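Local coordinates for inositol monophosphatase family protein (Staphylococcus aureus, PDB 5I3S), which probably hydrolyses the phosphate ester of inositol monophosphate or of a related sugar phosphate, at residues 4-9 / 51-56; 124-129 / 216-221; 196-201 / 244-249; 211-216 / 221-226. One frame throughout, in Å; residues are numbered along the deposited sequence.

Interaction 1. Residues 4-9 / 51-56; sequences YGFAQG and DTILET
Phe6 alone carries segment 4-9 across to Thr52, Ile53 and Thr56. The two helix segments run close to antiparallel at 152°, with axes 11.6 Å apart. Two residues before Phe6, Tyr4 faces the β-sheet instead and hydrogen-bonds His125 through its OH. At Phe6, CG is anti to the backbone N (chi1 169°), which sends the ring toward helix segment 51-56. The far edge of the ring meets backbone: CZ lies 3.5 Å from Thr52 O and 3.9 Å from Ile53 CA. Thr56 CG2 sits over one face, while Thr52 CG2 meets CE1 and CZ (both 3.7 Å) from beyond the edge, on the opposite side of the plane. Thr52 can offer this methyl because its hydroxyl is turned back along the helix to Phe48 O. Thr56 OG1 is likewise used inside its own helix, giving a 2.9 Å hydrogen bond to Thr52 O. Tyr57 adds an edge-to-face ring contact to Phe6. Next in sequence, Ala7 turns to Trp80 of the sheet, which Ile53 also touches. The two outer helices of the fold are thus joined by van der Waals contact. The hydroxyls serve the backbone, and the ring edge probably gains a little from facing a carbonyl oxygen.

Interaction 2. Residues 124-129 / 216-221; sequences YHAKVG and LYEVNG
Glu218 OE2 accepts a hydrogen bond from Gly129 N at 2.8 Å, with an N-H...O angle of 160°. The N-H arrives from above the carboxylate, 48° out of its plane. The other oxygen, OE1, takes the backbone N-H of Gly131. One carboxylate therefore holds two amides of the turn that links strand 122-127 to strand 132-134, a β-hairpin. These amides probably help to stabilise its negative charge. A bend at chi2 (-61°) swings the carboxylate to the turn, while Glu218 CG rests 4.0 Å from Ala126 CB. Ala132 of the next strand touches the same side chain. Val128 crosses the glutamate at about a right angle, its CA 3.6 Å from OE2. Gly129 has positive phi, as suits glycine in such a turn. Here helix 206-218 lies on the larger sheet of the layered αβαβα sugar phosphatase fold. Glu218 stands in its last turn. A Schellman motif ends the helix just beyond: Asn220, with positive phi, is the C-prime residue. In it Gly221 N bonds Leu216 O at 3.2 Å, and Asn220 N bonds Tyr217 O at 2.9 Å.

Interaction 3. Residues 196-201 / 244-249; sequences LEAYMT and RGLHQE. With PO4 (phosphate ion), chain E.
Leu246 reaches from helix segment 244-249 to the start of strand 198-201, and its CD2 methyl does all the touching. CD2 lies 3.3 Å from Glu197 O, close for a methyl against a carbonyl oxygen. It also meets Ala198 CB at 4.1 Å and Glu197 CB at 4.2 Å. The Leu246 chi1 of 117° is eclipsed, so the exact place of this methyl deserves some caution. Glu197 starts toward the helix but then folds back at chi2 (81°). Its OE1 accepts from Ile151 N, and its OE2 is bonded to His93 ND1 of the second subunit. The helix start is held by side chains too: Asn243 OD1 takes the N-H of Leu246, and Asp144 OD1 that of Gly245. Further along, Glu249 OE1 binds Leu147 N. The next strand residue after Ala198 serves the other face of the sheet. There Tyr199 packs on helix 184-193, and its OH donates to phosphate O4 at 2.6 Å, with O4 near the plane of the ring at its edge. The phosphate probably came from the crystallisation liquor. Strand 198-201 is the middle strand of the smaller sheet, and helix 244-255 covers it. The contact between them is one methyl against a methyl and a backbone carbonyl. Across the segments it is van der Waals alone; nearby carboxylates bind backbone amides and the partner subunit.

Interaction 4. Residues 211-216 / 221-226; sequences GGLVIL and GQASNL
Leu213 and Leu216, one turn apart on helix 206-218, both direct a CD1 methyl at Ala223 CB. The distances are 3.7 Å from Leu213 CD1 and 4.0 Å from Leu216 CD1. Ala223 points straight at the helix, so its small methyl fits against both leucines at once. The two leucine methyls are themselves near each other, with Leu213 CD1 4.6 Å from Leu216 CD1. Leu213 does not start toward the strand, and its branch brings CD1 round to it. Leu216 does start that way. Its CG is anti to the backbone N (chi1 -158°), which lays the fork along the strand: CD1 comes 3.8 Å from Gln222 O, and CD2 lies on the backbone of Gly221, where no side chain intervenes. Leu231 and Val241 close round this apolar group. The strand shows its other side at Ser224, whose CB points away from the helix. Its OG donates to Asn225 O at 2.6 Å, in the carbonyl plane and on a lone pair, and is also bonded to His247 NE2. Helix segment and strand lie 9.0 Å apart by their axes, at 142°. On another side of the helix, Val214 and Ile215 touch Ala126 of the larger sheet. Helix 206-218 belongs to the middle helical layer of the αβαβα sandwich of the sugar phosphatase fold, and a tight turn leads from it into the edge strand of the smaller sheet.

How the interactions relate
Interactions 3 and 4 are buried and both reach the smaller sheet. Interaction 2 is a surface contact, and interaction 1 is partly buried at the outer helix layer. Helix 206-218 serves both interaction 2 and interaction 4: its end bonds the turn between two strands of the larger sheet through a carboxylate, while its leucines pack on the smaller one. Interactions 1, 3 and 4 rest mainly on van der Waals packing of side chains; interaction 2 turns on a charged group that grips backbone amides. Neighbouring contacts touch: 1 with 2, 2 with 3 and 4, and 3 with 4. Interactions 1 and 3 lie on opposite sides of the chain's centre, their centres about 33 Å apart.

Interaction 1. Residues 4-9 / 51-56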
loop_
_atom_site.group_PDB
_atom_site.type_symbol
_atom_site.label_atom_id
_atom_site.label_comp_id
_atom_site.label_asym_id
_atom_site.label_seq_id
_atom_site.Cartn_x
_atom_site.Cartn_y
_atom_site.Cartn_z
ATOM N N TYR A 4 -28.147 -6.287 -11.860
ATOM C CA TYR A 4 -26.698 -6.422 -11.879
ATOM C C TYR A 4 -26.037 -5.587 -12.965
ATOM O O TYR A 4 -25.085 -4.848 -12.679
ATOM C CB TYR A 4 -26.336 -7.877 -12.129
ATOM C CG TYR A 4 -24.872 -8.184 -12.003
ATOM C CD1 TYR A 4 -24.208 -7.977 -10.794
ATOM C CD2 TYR A 4 -24.153 -8.715 -13.064
ATOM C CE1 TYR A 4 -22.865 -8.276 -10.648
ATOM C CE2 TYR A 4 -22.809 -9.013 -12.927
ATOM C CZ TYR A 4 -22.165 -8.788 -11.711
ATOM O OH TYR A 4 -20.827 -9.096 -11.555
ATOM N N GLY A 5 -26.553 -5.723 -14.202
ATOM C CA GLY A 5 -26.058 -4.999 -15.352
ATOM C C GLY A 5 -26.213 -3.503 -15.197
ATOM O O GLY A 5 -25.274 -2.763 -15.486
ATOM N N PHE A 6 -27.402 -3.051 -14.770
ATOM C CA PHE A 6 -27.655 -1.632 -14.401
ATOM C C PHE A 6 -26.633 -1.125 -13.349
ATOM O O PHE A 6 -26.131 -0.010 -13.454
ATOM C CB PHE A 6 -29.112 -1.473 -13.919
ATOM C CG PHE A 6 -29.432 -0.146 -13.262
ATOM C CD1 PHE A 6 -29.627 1.001 -14.015
ATOM C CD2 PHE A 6 -29.580 -0.052 -11.913
ATOM C CE1 PHE A 6 -29.943 2.221 -13.411
ATOM C CE2 PHE A 6 -29.865 1.165 -11.300
ATOM C CZ PHE A 6 -30.053 2.304 -12.053
ATOM N N ALA A 7 -26.305 -1.955 -12.360
ATOM C CA ALA A 7 -25.391 -1.515 -11.310
ATOM C C ALA A 7 -23.989 -1.330 -11.867
ATOM O O ALA A 7 -23.342 -0.344 -11.614
ATOM C CB ALA A 7 -25.391 -2.496 -10.152
ATOM N N GLN A 8 -23.561 -2.308 -12.653
ATOM C CA GLN A 8 -22.265 -2.339 -13.300
ATOM C C GLN A 8 -21.997 -1.089 -14.127
ATOM O O GLN A 8 -20.977 -0.450 -13.955
ATOM C CB GLN A 8 -22.172 -3.609 -14.134
ATOM C CG GLN A 8 -20.841 -3.919 -14.752
ATOM C CD GLN A 8 -20.633 -5.398 -14.932
ATOM O OE1 GLN A 8 -20.791 -6.177 -13.999
ATOM N NE2 GLN A 8 -20.292 -5.799 -16.137
ATOM N N GLY A 9 -22.919 -0.717 -14.980
ATOM C CA GLY A 9 -22.754 0.449 -15.836
ATOM C C GLY A 9 -22.778 1.733 -15.054
ATOM O O GLY A 9 -21.909 2.605 -15.227
ATOM N N ASP A 51 -29.803 9.242 -7.546
ATOM C CA ASP A 51 -30.857 9.692 -8.476
ATOM C C ASP A 51 -31.099 8.754 -9.603
ATOM O O ASP A 51 -32.213 8.619 -10.052
ATOM C CB ASP A 51 -30.554 11.065 -9.069
ATOM C CG ASP A 51 -30.614 12.151 -8.057
ATOM O OD1 ASP A 51 -31.293 11.983 -7.013
ATOM O OD2 ASP A 51 -29.948 13.183 -8.304
ATOM N N THR A 52 -30.043 8.146 -10.094
ATOM C CA THR A 52 -30.158 7.142 -11.143
ATOM C C THR A 52 -30.881 5.888 -10.653
ATOM O O THR A 52 -31.702 5.335 -11.384
ATOM C CB THR A 52 -28.754 6.779 -11.635
ATOM O OG1 THR A 52 -28.157 7.971 -12.115
ATOM C CG2 THR A 52 -28.755 5.694 -12.718
ATOM N N ILE A 53 -30.559 5.429 -9.438
ATOM C CA ILE A 53 -31.265 4.267 -8.849
ATOM C C ILE A 53 -32.781 4.613 -8.704
ATOM O O ILE A 53 -33.593 3.900 -9.251
ATOM C CB ILE A 53 -30.688 3.801 -7.469
ATOM C CG1 ILE A 53 -29.207 3.354 -7.554
ATOM C CG2 ILE A 53 -31.525 2.655 -6.914
ATOM C CD1 ILE A 53 -28.443 3.558 -6.243
ATOM N N LEU A 54 -33.099 5.723 -8.011
ATOM C CA LEU A 54 -34.478 6.216 -7.764
ATOM C C LEU A 54 -35.335 6.391 -9.035
ATOM O O LEU A 54 -36.512 6.025 -9.045
ATOM C CB LEU A 54 -34.458 7.550 -6.969
ATOM N N GLU A 55 -34.749 6.959 -10.092
ATOM C CA GLU A 55 -35.430 7.099 -11.404
ATOM C C GLU A 55 -35.856 5.747 -11.967
ATOM O O GLU A 55 -36.924 5.622 -12.557
ATOM C CB GLU A 55 -34.527 7.804 -12.448
ATOM N N THR A 56 -35.018 4.743 -11.784
ATOM C CA THR A 56 -35.180 3.494 -12.503
ATOM C C THR A 56 -35.898 2.437 -11.690
ATOM O O THR A 56 -36.660 1.673 -12.238
ATOM C CB THR A 56 -33.814 2.965 -12.988
ATOM O OG1 THR A 56 -33.076 4.051 -13.584
ATOM C CG2 THR A 56 -34.000 1.858 -13.992
#

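Interaction 2. Residues 124-129 / 216-221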
loop_
_atom_site.group_PDB
_atom_site.type_symbol
_atom_site.label_atom_id
_atom_site.label_comp_id
_atom_site.label_asym_id
_atom_site.label_seq_id
_atom_site.Cartn_x
_atom_site.Cartn_y
_atom_site.Cartn_z
ATOM N N TYR A 124 -13.893 -4.516 -9.762
ATOM C CA TYR A 124 -14.075 -5.844 -9.181
ATOM C C TYR A 124 -15.573 -6.041 -8.950
ATOM O O TYR A 124 -16.265 -5.138 -8.503
ATOM C CB TYR A 124 -13.250 -6.021 -7.900
ATOM C CG TYR A 124 -11.737 -5.672 -8.089
ATOM C CD1 TYR A 124 -10.811 -6.655 -8.425
ATOM C CD2 TYR A 124 -11.277 -4.374 -7.896
ATOM C CE1 TYR A 124 -9.459 -6.350 -8.617
ATOM C CE2 TYR A 124 -9.944 -4.052 -8.060
ATOM C CZ TYR A 124 -9.036 -5.026 -8.416
ATOM O OH TYR A 124 -7.732 -4.696 -8.594
ATOM N N HIS A 125 -16.063 -7.234 -9.229
ATOM C CA HIS A 125 -17.486 -7.494 -9.207
ATOM C C HIS A 125 -17.821 -8.995 -9.133
ATOM O O HIS A 125 -17.000 -9.872 -9.466
ATOM C CB HIS A 125 -18.198 -6.789 -10.393
ATOM C CG HIS A 125 -17.759 -7.280 -11.730
ATOM N ND1 HIS A 125 -18.588 -7.987 -12.577
ATOM C CD2 HIS A 125 -16.566 -7.177 -12.366
ATOM C CE1 HIS A 125 -17.911 -8.310 -13.672
ATOM N NE2 HIS A 125 -16.691 -7.821 -13.571
ATOM N N ALA A 126 -19.037 -9.256 -8.656
ATOM C CA ALA A 126 -19.488 -10.600 -8.255
ATOM C C ALA A 126 -20.989 -10.553 -8.041
ATOM O O ALA A 126 -21.503 -9.606 -7.433
ATOM C CB ALA A 126 -18.807 -11.018 -6.974
ATOM N N LYS A 127 -21.707 -11.504 -8.599
ATOM C CA LYS A 127 -23.116 -11.671 -8.255
ATOM C C LYS A 127 -23.087 -12.859 -7.366
ATOM O O LYS A 127 -22.363 -13.793 -7.676
ATOM C CB LYS A 127 -23.980 -11.890 -9.504
ATOM C CG LYS A 127 -25.415 -12.319 -9.217
ATOM C CD LYS A 127 -26.299 -12.292 -10.461
ATOM C CE LYS A 127 -27.555 -13.181 -10.348
ATOM N NZ LYS A 127 -28.098 -13.423 -8.976
ATOM N N VAL A 128 -23.798 -12.825 -6.238
ATOM C CA VAL A 128 -23.793 -13.989 -5.309
ATOM C C VAL A 128 -24.096 -15.280 -6.110
ATOM O O VAL A 128 -25.025 -15.301 -6.915
ATOM C CB VAL A 128 -24.745 -13.817 -4.078
ATOM C CG1 VAL A 128 -26.189 -13.871 -4.515
ATOM C CG2 VAL A 128 -24.514 -14.913 -3.042
ATOM N N GLY A 129 -23.295 -16.328 -5.918
ATOM C CA GLY A 129 -23.463 -17.605 -6.655
ATOM C C GLY A 129 -22.756 -17.766 -8.010
ATOM O O GLY A 129 -22.589 -18.884 -8.482
ATOM N N LEU A 216 -15.259 -11.281 -1.963
ATOM C CA LEU A 216 -14.531 -12.161 -1.062
ATOM C C LEU A 216 -15.197 -13.505 -0.945
ATOM O O LEU A 216 -14.556 -14.518 -1.049
ATOM C CB LEU A 216 -14.483 -11.508 0.354
ATOM C CG LEU A 216 -13.441 -11.859 1.412
ATOM C CD1 LEU A 216 -14.034 -12.218 2.760
ATOM C CD2 LEU A 216 -12.408 -12.875 0.960
ATOM N N TYR A 217 -16.496 -13.516 -0.709
ATOM C CA TYR A 217 -17.186 -14.766 -0.458
ATOM C C TYR A 217 -17.224 -15.678 -1.745
ATOM O O TYR A 217 -17.048 -16.904 -1.634
ATOM C CB TYR A 217 -18.562 -14.520 0.180
ATOM C CG TYR A 217 -18.578 -14.174 1.700
ATOM C CD1 TYR A 217 -17.612 -14.660 2.629
ATOM C CD2 TYR A 217 -19.631 -13.440 2.217
ATOM N N GLU A 218 -17.337 -15.088 -2.940
ATOM C CA GLU A 218 -17.220 -15.869 -4.183
ATOM C C GLU A 218 -15.897 -16.579 -4.399
ATOM O O GLU A 218 -15.910 -17.642 -5.010
ATOM C CB GLU A 218 -17.566 -15.057 -5.404
ATOM C CG GLU A 218 -19.019 -14.673 -5.421
ATOM C CD GLU A 218 -19.967 -15.891 -5.451
ATOM O OE1 GLU A 218 -19.855 -16.737 -6.382
ATOM O OE2 GLU A 218 -20.843 -15.973 -4.560
ATOM N N VAL A 219 -14.787 -16.092 -3.836
ATOM C CA VAL A 219 -13.536 -16.880 -3.891
ATOM C C VAL A 219 -13.275 -17.720 -2.631
ATOM O O VAL A 219 -12.116 -18.107 -2.348
ATOM C CB VAL A 219 -12.289 -16.024 -4.230
ATOM C CG1 VAL A 219 -12.430 -15.399 -5.620
ATOM C CG2 VAL A 219 -12.027 -14.957 -3.180
ATOM N N ASN A 220 -14.330 -17.980 -1.863
ATOM C CA ASN A 220 -14.233 -18.832 -0.649
ATOM C C ASN A 220 -13.459 -18.264 0.497
ATOM O O ASN A 220 -12.981 -19.053 1.324
ATOM C CB ASN A 220 -13.669 -20.253 -0.961
ATOM C CG ASN A 220 -14.746 -21.268 -1.080
ATOM O OD1 ASN A 220 -15.121 -21.665 -2.185
ATOM N ND2 ASN A 220 -15.284 -21.686 0.068
ATOM N N GLY A 221 -13.381 -16.935 0.598
ATOM C CA GLY A 221 -12.754 -16.318 1.768
ATOM C C GLY A 221 -13.715 -16.300 2.940
ATOM O O GLY A 221 -14.899 -16.621 2.745
#

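Interaction 3. Residues 196-201 / 244-249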
loop_
_atom_site.group_PDB
_atom_site.type_symbol
_atom_site.label_atom_id
_atom_site.label_comp_id
_atom_site.label_asym_id
_atom_site.label_seq_id
_atom_site.Cartn_x
_atom_site.Cartn_y
_atom_site.Cartn_z
ATOM N N LEU A 196 -3.203 -9.987 -0.397
ATOM C CA LEU A 196 -3.019 -10.072 1.034
ATOM C C LEU A 196 -3.740 -11.337 1.502
ATOM O O LEU A 196 -4.804 -11.662 0.977
ATOM C CB LEU A 196 -3.659 -8.871 1.730
ATOM C CG LEU A 196 -3.181 -7.435 1.489
ATOM C CD1 LEU A 196 -4.051 -6.441 2.268
ATOM C CD2 LEU A 196 -1.723 -7.323 1.907
ATOM N N GLU A 197 -3.192 -12.013 2.503
ATOM C CA GLU A 197 -3.803 -13.200 3.050
ATOM C C GLU A 197 -4.797 -12.827 4.087
ATOM O O GLU A 197 -5.763 -13.555 4.269
ATOM C CB GLU A 197 -2.781 -14.197 3.636
ATOM C CG GLU A 197 -2.034 -15.053 2.603
ATOM C CD GLU A 197 -0.848 -14.388 1.926
ATOM O OE1 GLU A 197 -0.423 -13.263 2.273
ATOM O OE2 GLU A 197 -0.281 -15.033 1.036
ATOM N N ALA A 198 -4.604 -11.699 4.759
ATOM C CA ALA A 198 -5.656 -11.162 5.605
ATOM C C ALA A 198 -5.567 -9.648 5.786
ATOM O O ALA A 198 -4.525 -9.041 5.562
ATOM C CB ALA A 198 -5.622 -11.832 6.960
ATOM N N TYR A 199 -6.685 -9.084 6.240
ATOM C CA TYR A 199 -6.860 -7.687 6.510
ATOM C C TYR A 199 -7.731 -7.553 7.790
ATOM O O TYR A 199 -8.678 -8.318 8.010
ATOM C CB TYR A 199 -7.560 -7.015 5.323
ATOM C CG TYR A 199 -8.013 -5.612 5.615
ATOM C CD1 TYR A 199 -7.079 -4.615 5.927
ATOM C CD2 TYR A 199 -9.362 -5.263 5.582
ATOM C CE1 TYR A 199 -7.467 -3.314 6.205
ATOM C CE2 TYR A 199 -9.783 -3.964 5.877
ATOM C CZ TYR A 199 -8.819 -2.977 6.163
ATOM O OH TYR A 199 -9.198 -1.684 6.512
ATOM N N MET A 200 -7.449 -6.527 8.594
ATOM C CA MET A 200 -8.208 -6.302 9.786
ATOM C C MET A 200 -8.216 -4.805 10.141
ATOM O O MET A 200 -7.287 -4.010 9.776
ATOM C CB MET A 200 -7.661 -7.193 10.941
ATOM C CG MET A 200 -6.211 -6.886 11.314
ATOM S SD MET A 200 -5.217 -8.279 11.886
ATOM C CE MET A 200 -4.959 -9.136 10.354
ATOM N N THR A 201 -9.288 -4.423 10.833
ATOM C CA THR A 201 -9.430 -3.085 11.384
ATOM C C THR A 201 -10.479 -3.176 12.479
ATOM O O THR A 201 -11.398 -3.982 12.363
ATOM C CB THR A 201 -9.863 -2.016 10.340
ATOM O OG1 THR A 201 -10.206 -0.773 10.994
ATOM C CG2 THR A 201 -11.092 -2.462 9.508
ATOM N N ARG A 244 -9.629 -18.944 4.524
ATOM C CA ARG A 244 -10.202 -19.793 5.578
ATOM C C ARG A 244 -9.233 -20.158 6.623
ATOM O O ARG A 244 -9.430 -19.842 7.795
ATOM C CB ARG A 244 -10.823 -21.048 4.983
ATOM C CG ARG A 244 -12.206 -20.728 4.471
ATOM C CD ARG A 244 -12.840 -21.750 3.538
ATOM N NE ARG A 244 -14.108 -21.153 3.125
ATOM C CZ ARG A 244 -15.219 -21.071 3.873
ATOM N NH1 ARG A 244 -15.291 -21.631 5.078
ATOM N NH2 ARG A 244 -16.295 -20.438 3.397
ATOM N N GLY A 245 -8.135 -20.736 6.181
ATOM C CA GLY A 245 -7.149 -21.263 7.095
ATOM C C GLY A 245 -6.628 -20.213 8.069
ATOM O O GLY A 245 -6.532 -20.408 9.277
ATOM N N LEU A 246 -6.258 -19.067 7.574
ATOM C CA LEU A 246 -5.628 -18.246 8.511
ATOM C C LEU A 246 -6.553 -17.251 9.174
ATOM O O LEU A 246 -6.189 -16.671 10.202
ATOM C CB LEU A 246 -4.447 -17.632 7.900
ATOM C CG LEU A 246 -4.517 -16.175 7.815
ATOM C CD1 LEU A 246 -3.059 -15.794 7.881
ATOM C CD2 LEU A 246 -5.350 -15.891 6.556
ATOM N N HIS A 247 -7.738 -17.062 8.600
ATOM C CA HIS A 247 -8.804 -16.509 9.377
ATOM C C HIS A 247 -9.018 -17.319 10.666
ATOM O O HIS A 247 -9.029 -16.736 11.751
ATOM C CB HIS A 247 -10.088 -16.466 8.581
ATOM C CG HIS A 247 -11.191 -15.753 9.287
ATOM N ND1 HIS A 247 -11.909 -16.326 10.317
ATOM C CD2 HIS A 247 -11.685 -14.510 9.130
ATOM C CE1 HIS A 247 -12.819 -15.481 10.750
ATOM N NE2 HIS A 247 -12.701 -14.368 10.048
ATOM N N GLN A 248 -9.137 -18.641 10.565
ATOM C CA GLN A 248 -9.349 -19.476 11.768
ATOM C C GLN A 248 -8.155 -19.468 12.733
ATOM O O GLN A 248 -8.371 -19.432 13.926
ATOM C CB GLN A 248 -9.898 -20.921 11.428
ATOM C CG GLN A 248 -8.977 -21.973 10.780
ATOM C CD GLN A 248 -9.705 -23.072 9.947
ATOM O OE1 GLN A 248 -9.069 -23.853 9.194
ATOM N NE2 GLN A 248 -11.030 -23.119 10.056
ATOM N N GLU A 249 -6.910 -19.434 12.231
ATOM C CA GLU A 249 -5.712 -19.261 13.106
ATOM C C GLU A 249 -5.647 -17.887 13.812
ATOM O O GLU A 249 -5.303 -17.804 15.004
ATOM C CB GLU A 249 -4.429 -19.471 12.279
ATOM C CG GLU A 249 -3.084 -19.432 13.038
ATOM C CD GLU A 249 -1.909 -19.539 12.120
ATOM O OE1 GLU A 249 -2.078 -19.629 10.859
ATOM O OE2 GLU A 249 -0.762 -19.463 12.639
HETATM P P PO4 E . -6.656 1.040 6.404
HETATM O O1 PO4 E . -7.393 1.185 5.089
HETATM O O2 PO4 E . -6.518 2.360 7.068
HETATM O O3 PO4 E . -5.299 0.445 6.061
HETATM O O4 PO4 E . -7.407 0.052 7.263
#

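Interaction 4. Residues 211-216 / 221-226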
loop_
_atom_site.group_PDB
_atom_site.type_symbol
_atom_site.label_atom_id
_atom_site.label_comp_id
_atom_site.label_asym_id
_atom_site.label_seq_id
_atom_site.Cartn_x
_atom_site.Cartn_y
_atom_site.Cartn_z
ATOM N N GLY A 211 -19.738 -4.125 -0.588
ATOM C CA GLY A 211 -19.343 -4.583 -1.945
ATOM C C GLY A 211 -18.232 -5.572 -1.885
ATOM O O GLY A 211 -18.335 -6.661 -2.453
ATOM N N GLY A 212 -17.160 -5.227 -1.154
ATOM C CA GLY A 212 -16.024 -6.105 -1.078
ATOM C C GLY A 212 -16.336 -7.520 -0.596
ATOM O O GLY A 212 -15.706 -8.504 -1.042
ATOM N N LEU A 213 -17.272 -7.598 0.358
ATOM C CA LEU A 213 -17.637 -8.851 1.010
ATOM C C LEU A 213 -18.222 -9.892 0.043
ATOM O O LEU A 213 -17.937 -11.076 0.169
ATOM C CB LEU A 213 -18.623 -8.593 2.128
ATOM C CG LEU A 213 -18.262 -9.221 3.442
ATOM C CD1 LEU A 213 -16.864 -8.858 3.969
ATOM C CD2 LEU A 213 -19.347 -8.776 4.418
ATOM N N VAL A 214 -18.995 -9.433 -0.934
ATOM C CA VAL A 214 -19.638 -10.347 -1.903
ATOM C C VAL A 214 -18.572 -10.993 -2.771
ATOM O O VAL A 214 -18.610 -12.214 -3.033
ATOM C CB VAL A 214 -20.704 -9.603 -2.767
ATOM C CG1 VAL A 214 -21.380 -10.528 -3.784
ATOM C CG2 VAL A 214 -21.758 -8.949 -1.869
ATOM N N ILE A 215 -17.588 -10.183 -3.164
ATOM C CA ILE A 215 -16.438 -10.628 -3.978
ATOM C C ILE A 215 -15.583 -11.643 -3.187
ATOM O O ILE A 215 -15.252 -12.746 -3.657
ATOM C CB ILE A 215 -15.622 -9.381 -4.478
ATOM C CG1 ILE A 215 -16.478 -8.535 -5.449
ATOM C CG2 ILE A 215 -14.341 -9.799 -5.173
ATOM C CD1 ILE A 215 -16.133 -7.070 -5.551
ATOM N N LEU A 216 -15.259 -11.281 -1.963
ATOM C CA LEU A 216 -14.531 -12.161 -1.062
ATOM C C LEU A 216 -15.197 -13.505 -0.945
ATOM O O LEU A 216 -14.556 -14.518 -1.049
ATOM C CB LEU A 216 -14.483 -11.508 0.354
ATOM C CG LEU A 216 -13.441 -11.859 1.412
ATOM C CD1 LEU A 216 -14.034 -12.218 2.760
ATOM C CD2 LEU A 216 -12.408 -12.875 0.960
ATOM N N GLY A 221 -13.381 -16.935 0.598
ATOM C CA GLY A 221 -12.754 -16.318 1.768
ATOM C C GLY A 221 -13.715 -16.300 2.940
ATOM O O GLY A 221 -14.899 -16.621 2.745
ATOM N N GLN A 222 -13.232 -15.967 4.154
ATOM C CA GLN A 222 -14.149 -15.672 5.237
ATOM C C GLN A 222 -14.000 -14.344 5.960
ATOM O O GLN A 222 -12.929 -13.749 6.045
ATOM C CB GLN A 222 -14.280 -16.787 6.237
ATOM C CG GLN A 222 -13.027 -17.521 6.608
ATOM C CD GLN A 222 -13.315 -18.587 7.671
ATOM O OE1 GLN A 222 -12.458 -19.432 8.024
ATOM N NE2 GLN A 222 -14.537 -18.548 8.199
ATOM N N ALA A 223 -15.137 -13.925 6.503
ATOM C CA ALA A 223 -15.274 -12.645 7.110
ATOM C C ALA A 223 -16.028 -12.807 8.391
ATOM O O ALA A 223 -16.984 -13.513 8.435
ATOM C CB ALA A 223 -16.000 -11.694 6.195
ATOM N N SER A 224 -15.540 -12.117 9.407
ATOM C CA SER A 224 -16.194 -11.952 10.651
ATOM C C SER A 224 -15.756 -10.597 11.213
ATOM O O SER A 224 -14.989 -9.888 10.588
ATOM C CB SER A 224 -15.753 -13.051 11.614
ATOM O OG SER A 224 -14.398 -12.871 11.982
ATOM N N ASN A 225 -16.253 -10.272 12.406
ATOM C CA ASN A 225 -15.702 -9.198 13.193
ATOM C C ASN A 225 -14.627 -9.822 14.058
ATOM O O ASN A 225 -14.292 -11.025 13.873
ATOM C CB ASN A 225 -16.804 -8.464 13.963
ATOM C CG ASN A 225 -17.317 -9.201 15.170
ATOM O OD1 ASN A 225 -16.964 -10.325 15.479
ATOM N ND2 ASN A 225 -18.178 -8.539 15.872
ATOM N N LEU A 226 -14.051 -9.008 14.963
ATOM C CA LEU A 226 -12.940 -9.465 15.787
ATOM C C LEU A 226 -13.327 -10.480 16.858
ATOM O O LEU A 226 -12.438 -11.146 17.410
ATOM C CB LEU A 226 -12.200 -8.299 16.410
ATOM C CG LEU A 226 -11.465 -7.358 15.416
ATOM C CD1 LEU A 226 -10.937 -6.143 16.156
ATOM C CD2 LEU A 226 -10.347 -8.014 14.618
#